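Local structure of type I modular polyketide synthase (Streptomyces albus subsp. albus, 6IYT) at residues Arg149-His160 against Leu228-Val236. The protein probably transfers an extender acyl unit, thought to be ethylmalonyl, from coenzyme A into the polyketide assembly line that makes salinomycin. Sequence-based numbering, arbitrary orientation.
Sequences RFAEVASAVEAH and LGDAAQVVV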
ATOM      1  N   ARG A 149     -12.645  -7.079   7.753  1.00  7.51           N
ATOM      2  CA  ARG A 149     -11.795  -7.749   6.826  1.00  6.96           C
ATOM      3  C   ARG A 149     -10.581  -8.278   7.523  1.00  6.16           C
ATOM      4  O   ARG A 149     -10.148  -9.403   7.263  1.00  6.09           O
ATOM      5  CB  ARG A 149     -11.403  -6.833   5.687  1.00  7.09           C
ATOM      6  CG  ARG A 149     -10.551  -7.530   4.637  1.00  8.09           C
ATOM      7  CD  ARG A 149     -11.309  -8.665   3.958  1.00  9.33           C
ATOM      8  NE  ARG A 149     -10.649  -9.054   2.716  1.00  9.63           N
ATOM      9  CZ  ARG A 149     -10.741 -10.240   2.141  1.00 13.51           C
ATOM     10  NH1 ARG A 149     -10.168 -10.432   0.965  1.00 14.60           N
ATOM     11  NH2 ARG A 149     -11.487 -11.193   2.676  1.00 13.30           N
ATOM     12  N   PHE A 150     -10.066  -7.500   8.471  1.00  5.59           N
ATOM     13  CA  PHE A 150      -8.900  -7.920   9.262  1.00  6.25           C
ATOM     14  C   PHE A 150      -9.221  -9.202  10.066  1.00  6.13           C
ATOM     15  O   PHE A 150      -8.487 -10.151   9.997  1.00  5.77           O
ATOM     16  CB  PHE A 150      -8.434  -6.761  10.184  1.00  6.15           C
ATOM     17  CG  PHE A 150      -7.198  -7.066  11.005  1.00  7.57           C
ATOM     18  CD1 PHE A 150      -7.269  -7.882  12.131  1.00  8.40           C
ATOM     19  CD2 PHE A 150      -5.994  -6.435  10.725  1.00  8.31           C
ATOM     20  CE1 PHE A 150      -6.141  -8.133  12.887  1.00  8.07           C
ATOM     21  CE2 PHE A 150      -4.881  -6.635  11.525  1.00  9.40           C
ATOM     22  CZ  PHE A 150      -4.957  -7.511  12.587  1.00  8.50           C
ATOM     23  N   ALA A 151     -10.453  -9.302  10.572  1.00  6.41           N
ATOM     24  CA  ALA A 151     -10.880 -10.504  11.294  1.00  6.84           C
ATOM     25  C   ALA A 151     -10.920 -11.720  10.396  1.00  9.01           C
ATOM     26  O   ALA A 151     -10.453 -12.802  10.798  1.00  7.73           O
ATOM     27  CB  ALA A 151     -12.239 -10.284  11.941  1.00  6.77           C
ATOM     28  N   GLU A 152     -11.439 -11.557   9.174  1.00  8.80           N
ATOM     29  CA  GLU A 152     -11.499 -12.671   8.203  1.00 10.52           C
ATOM     30  C   GLU A 152     -10.107 -13.168   7.893  1.00  8.76           C
ATOM     31  O   GLU A 152      -9.865 -14.370   7.811  1.00  8.64           O
ATOM     32  CB  GLU A 152     -12.171 -12.239   6.887  1.00 13.76           C
ATOM     33  CG  GLU A 152     -13.589 -11.705   7.035  1.00 20.17           C
ATOM     34  CD  GLU A 152     -14.228 -11.315   5.686  1.00 29.58           C
ATOM     35  OE1 GLU A 152     -13.483 -11.186   4.671  1.00 21.61           O
ATOM     36  OE2 GLU A 152     -15.490 -11.241   5.624  1.00 33.31           O
ATOM     37  N   VAL A 153      -9.213 -12.238   7.579  1.00  6.83           N
ATOM     38  CA  VAL A 153      -7.893 -12.609   7.134  1.00  6.91           C
ATOM     39  C   VAL A 153      -7.035 -13.184   8.295  1.00  6.73           C
ATOM     40  O   VAL A 153      -6.389 -14.206   8.144  1.00  8.09           O
ATOM     41  CB  VAL A 153      -7.180 -11.415   6.534  1.00  6.25           C
ATOM     42  CG1 VAL A 153      -5.774 -11.820   6.112  1.00  7.57           C
ATOM     43  CG2 VAL A 153      -7.970 -10.875   5.343  1.00  6.92           C
ATOM     44  N   ALA A 154      -7.167 -12.588   9.467  1.00  6.32           N
ATOM     45  CA  ALA A 154      -6.521 -13.092  10.686  1.00  7.57           C
ATOM     46  C   ALA A 154      -6.925 -14.510  11.008  1.00  8.27           C
ATOM     47  O   ALA A 154      -6.085 -15.312  11.415  1.00  8.17           O
ATOM     48  CB  ALA A 154      -6.808 -12.192  11.863  1.00  8.20           C
ATOM     49  N   SER A 155      -8.181 -14.846  10.762  1.00 10.24           N
ATOM     50  CA  SER A 155      -8.661 -16.200  11.023  1.00 11.65           C
ATOM     51  C   SER A 155      -7.963 -17.176  10.150  1.00 11.26           C
ATOM     52  O   SER A 155      -7.664 -18.268  10.579  1.00  9.66           O
ATOM     53  CB  SER A 155     -10.160 -16.316  10.812  1.00 14.14           C
ATOM     54  OG  SER A 155     -10.841 -15.621  11.837  1.00 23.44           O
ATOM     55  N   ALA A 156      -7.721 -16.781   8.905  1.00  9.56           N
ATOM     56  CA  ALA A 156      -6.998 -17.609   7.983  1.00 10.12           C
ATOM     57  C   ALA A 156      -5.568 -17.817   8.426  1.00  9.80           C
ATOM     58  O   ALA A 156      -5.064 -18.947   8.392  1.00  7.81           O
ATOM     59  CB  ALA A 156      -7.057 -17.025   6.575  1.00 11.68           C
ATOM     60  N   VAL A 157      -4.903 -16.776   8.922  1.00  7.69           N
ATOM     61  CA  VAL A 157      -3.545 -17.002   9.355  1.00  8.74           C
ATOM     62  C   VAL A 157      -3.448 -17.732  10.708  1.00  8.91           C
ATOM     63  O   VAL A 157      -2.620 -18.623  10.856  1.00  7.93           O
ATOM     64  CB  VAL A 157      -2.594 -15.809   9.278  1.00 14.06           C
ATOM     65  CG1 VAL A 157      -3.122 -14.652   8.482  1.00 12.66           C
ATOM     66  CG2 VAL A 157      -1.957 -15.481  10.609  1.00 11.02           C
ATOM     67  N   GLU A 158      -4.495 -17.615  11.501  1.00  8.49           N
ATOM     68  CA  GLU A 158      -4.495 -18.226  12.834  1.00 10.18           C
ATOM     69  C   GLU A 158      -4.799 -19.717  12.789  1.00  8.99           C
ATOM     70  O   GLU A 158      -4.612 -20.410  13.774  1.00 11.42           O
ATOM     71  CB  GLU A 158      -5.493 -17.498  13.745  1.00 12.09           C
ATOM     72  CG  GLU A 158      -4.951 -16.189  14.211  1.00 11.47           C
ATOM     73  CD  GLU A 158      -5.990 -15.272  14.765  1.00 13.81           C
ATOM     74  OE1 GLU A 158      -5.660 -14.079  14.971  1.00 12.43           O
ATOM     75  OE2 GLU A 158      -7.044 -15.769  15.194  1.00 17.01           O
ATOM     76  N   ALA A 159      -5.200 -20.214  11.626  1.00  8.76           N
ATOM     77  CA  ALA A 159      -5.293 -21.670  11.415  1.00 10.36           C
ATOM     78  C   ALA A 159      -3.907 -22.316  11.473  1.00 13.26           C
ATOM     79  O   ALA A 159      -3.792 -23.548  11.631  1.00 11.60           O
ATOM     80  CB  ALA A 159      -5.969 -21.970  10.106  1.00 11.24           C
ATOM     81  N   HIS A 160      -2.860 -21.490  11.372  1.00 10.47           N
ATOM     82  CA  HIS A 160      -1.477 -21.996  11.164  1.00 11.80           C
ATOM     83  C   HIS A 160      -0.457 -21.455  12.152  1.00 11.85           C
ATOM     84  O   HIS A 160       0.749 -21.742  12.045  1.00 13.05           O
ATOM     85  CB  HIS A 160      -1.014 -21.693   9.756  1.00 12.72           C
ATOM     86  CG  HIS A 160      -1.909 -22.238   8.714  1.00 14.79           C
ATOM     87  ND1 HIS A 160      -1.983 -23.585   8.445  1.00 16.83           N
ATOM     88  CD2 HIS A 160      -2.928 -21.665   8.039  1.00 16.40           C
ATOM     89  CE1 HIS A 160      -2.962 -23.806   7.593  1.00 16.29           C
ATOM     90  NE2 HIS A 160      -3.510 -22.651   7.283  1.00 16.53           N
ATOM     91  N   LEU A 228      -7.941 -17.392   0.607  1.00  8.43           N
ATOM     92  CA  LEU A 228      -7.407 -16.788   1.813  1.00  8.89           C
ATOM     93  C   LEU A 228      -6.603 -17.760   2.655  1.00  8.52           C
ATOM     94  O   LEU A 228      -5.527 -17.417   3.168  1.00  9.35           O
ATOM     95  CB  LEU A 228      -8.537 -16.255   2.655  1.00 11.04           C
ATOM     96  CG  LEU A 228      -8.394 -14.904   3.283  1.00 14.00           C
ATOM     97  CD1 LEU A 228      -7.818 -13.887   2.295  1.00 15.21           C
ATOM     98  CD2 LEU A 228      -9.782 -14.486   3.758  1.00 13.04           C
ATOM     99  N   GLY A 229      -7.145 -18.966   2.845  1.00  9.00           N
ATOM    100  CA  GLY A 229      -6.437 -20.008   3.586  1.00  8.33           C
ATOM    101  C   GLY A 229      -5.074 -20.336   3.009  1.00  7.56           C
ATOM    102  O   GLY A 229      -4.108 -20.452   3.742  1.00  7.21           O
ATOM    103  N   ASP A 230      -5.028 -20.593   1.694  1.00  6.58           N
ATOM    104  CA  ASP A 230      -3.774 -20.980   1.038  1.00  6.00           C
ATOM    105  C   ASP A 230      -2.764 -19.836   1.111  1.00  5.79           C
ATOM    106  O   ASP A 230      -1.618 -20.063   1.425  1.00  5.50           O
ATOM    107  CB  ASP A 230      -3.990 -21.375  -0.429  1.00  7.46           C
ATOM    108  CG  ASP A 230      -4.447 -22.847  -0.605  1.00  9.57           C
ATOM    109  OD1 ASP A 230      -4.553 -23.596   0.404  1.00  9.93           O
ATOM    110  OD2 ASP A 230      -4.698 -23.242  -1.777  1.00 11.33           O
ATOM    111  N   ALA A 231      -3.201 -18.603   0.823  1.00  4.73           N
ATOM    112  CA  ALA A 231      -2.282 -17.440   0.886  1.00  4.71           C
ATOM    113  C   ALA A 231      -1.732 -17.278   2.312  1.00  4.49           C
ATOM    114  O   ALA A 231      -0.515 -17.121   2.529  1.00  3.78           O
ATOM    115  CB  ALA A 231      -3.012 -16.162   0.440  1.00  4.45           C
ATOM    116  N   ALA A 232      -2.607 -17.359   3.285  1.00  5.51           N
ATOM    117  CA  ALA A 232      -2.192 -17.274   4.664  1.00  5.89           C
ATOM    118  C   ALA A 232      -1.169 -18.339   5.039  1.00  5.97           C
ATOM    119  O   ALA A 232      -0.142 -18.049   5.673  1.00  5.76           O
ATOM    120  CB  ALA A 232      -3.393 -17.326   5.580  1.00  6.38           C
ATOM    121  N   GLN A 233      -1.417 -19.563   4.628  1.00  6.92           N
ATOM    122  CA  GLN A 233      -0.528 -20.642   4.923  1.00  6.70           C
ATOM    123  C   GLN A 233       0.830 -20.495   4.224  1.00  6.10           C
ATOM    124  O   GLN A 233       1.866 -20.784   4.836  1.00  6.61           O
ATOM    125  CB  GLN A 233      -1.181 -21.988   4.572  1.00  7.52           C
ATOM    126  CG  GLN A 233      -0.428 -23.174   5.104  1.00  8.63           C
ATOM    127  CD  GLN A 233      -1.156 -24.501   4.887  1.00 11.01           C
ATOM    128  OE1 GLN A 233      -2.269 -24.544   4.389  1.00 12.22           O
ATOM    129  NE2 GLN A 233      -0.557 -25.568   5.371  1.00 14.82           N
ATOM    130  N   VAL A 234       0.843 -19.950   3.003  1.00  5.74           N
ATOM    131  CA  VAL A 234       2.094 -19.678   2.319  1.00  5.23           C
ATOM    132  C   VAL A 234       2.931 -18.678   3.101  1.00  5.61           C
ATOM    133  O   VAL A 234       4.139 -18.901   3.330  1.00  5.57           O
ATOM    134  CB  VAL A 234       1.906 -19.172   0.890  1.00  5.58           C
ATOM    135  CG1 VAL A 234       3.213 -18.744   0.313  1.00  6.31           C
ATOM    136  CG2 VAL A 234       1.284 -20.234  -0.000  1.00  5.53           C
ATOM    137  N   VAL A 235       2.333 -17.567   3.491  1.00  5.09           N
ATOM    138  CA  VAL A 235       3.127 -16.532   4.158  1.00  5.17           C
ATOM    139  C   VAL A 235       3.609 -16.975   5.543  1.00  4.95           C
ATOM    140  O   VAL A 235       4.762 -16.716   5.902  1.00  5.43           O
ATOM    141  CB  VAL A 235       2.425 -15.153   4.220  1.00  5.47           C
ATOM    142  CG1 VAL A 235       1.262 -15.164   5.176  1.00  6.37           C
ATOM    143  CG2 VAL A 235       3.430 -14.084   4.637  1.00  5.46           C
ATOM    144  N   VAL A 236       2.807 -17.770   6.242  1.00  4.14           N
ATOM    145  CA  VAL A 236       3.201 -18.286   7.547  1.00  4.50           C
ATOM    146  C   VAL A 236       4.359 -19.272   7.399  1.00  5.18           C
ATOM    147  O   VAL A 236       5.377 -19.136   8.045  1.00  4.37           O
ATOM    148  CB  VAL A 236       2.030 -18.972   8.283  1.00  4.57           C
ATOM    149  CG1 VAL A 236       2.549 -19.729   9.528  1.00  5.25           C
ATOM    150  CG2 VAL A 236       0.994 -17.945   8.705  1.00  4.83           C
TER
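Arg149 NH2 donates to Glu152 OE1 at 2.8 Å, a salt bridge within one helix that borders the seat of Leu228 from the facing helix. The carboxylate oxygen is met nearly along its C-O axis and lies close to the guanidinium plane. A bend at chi2 brings the arginine end toward Leu228, whose CD2 lies 3.9 Å from NH2, while CG2 of Val153 lies over one guanidinium face, offset toward its rim. Leu228 thus enters as a knob into the hole formed by Arg149, Glu152, Val153 and Ala156, an i, i+3, i+4, i+7 set along a single helical face. Beside it the helices meet through small residues: Ala156 CB is 3.8 Å from Ala232 CB, and Gly229 adds only backbone.

Here two helices of the acyltransferase domain, 144-158 and 228-245, illustrate oblique helix packing, their segment axes 8.2 Å apart and crossing at -57°, consistent with the common i±4 class of ridges-into-grooves packing. No hydrogen bond joins the segments, and the contact is one of van der Waals packing. Helix 181-200 touches Val153 and Val157 on the first helix, whereas helix 215-223, which follows a probable GxSxG nucleophile elbow, packs against Ala231, Val234 and Val235 of the second.

Farther along, Val157 rests on Ala232 through CG1 and CB, and its CB comes within 4.2 Å of Val236 CG2. Beyond the helix, His160 lies across the Gln233 side chain. With its ring anti to the carbonyl carbon (chi1 -56°), it receives Gln233 CG over one face, 3.7 Å from the ring centroid, in a CH-pi contact. The glutamine extends beyond CG, and its amide stacks with the imidazole, the planes 20° apart; CE1 of His160 approaches CD of Gln233 to 3.3 Å. Ala159 CB lies over the opposite ring face, toward its rim, while Val236 CG1 lies 3.7 Å from His160 O.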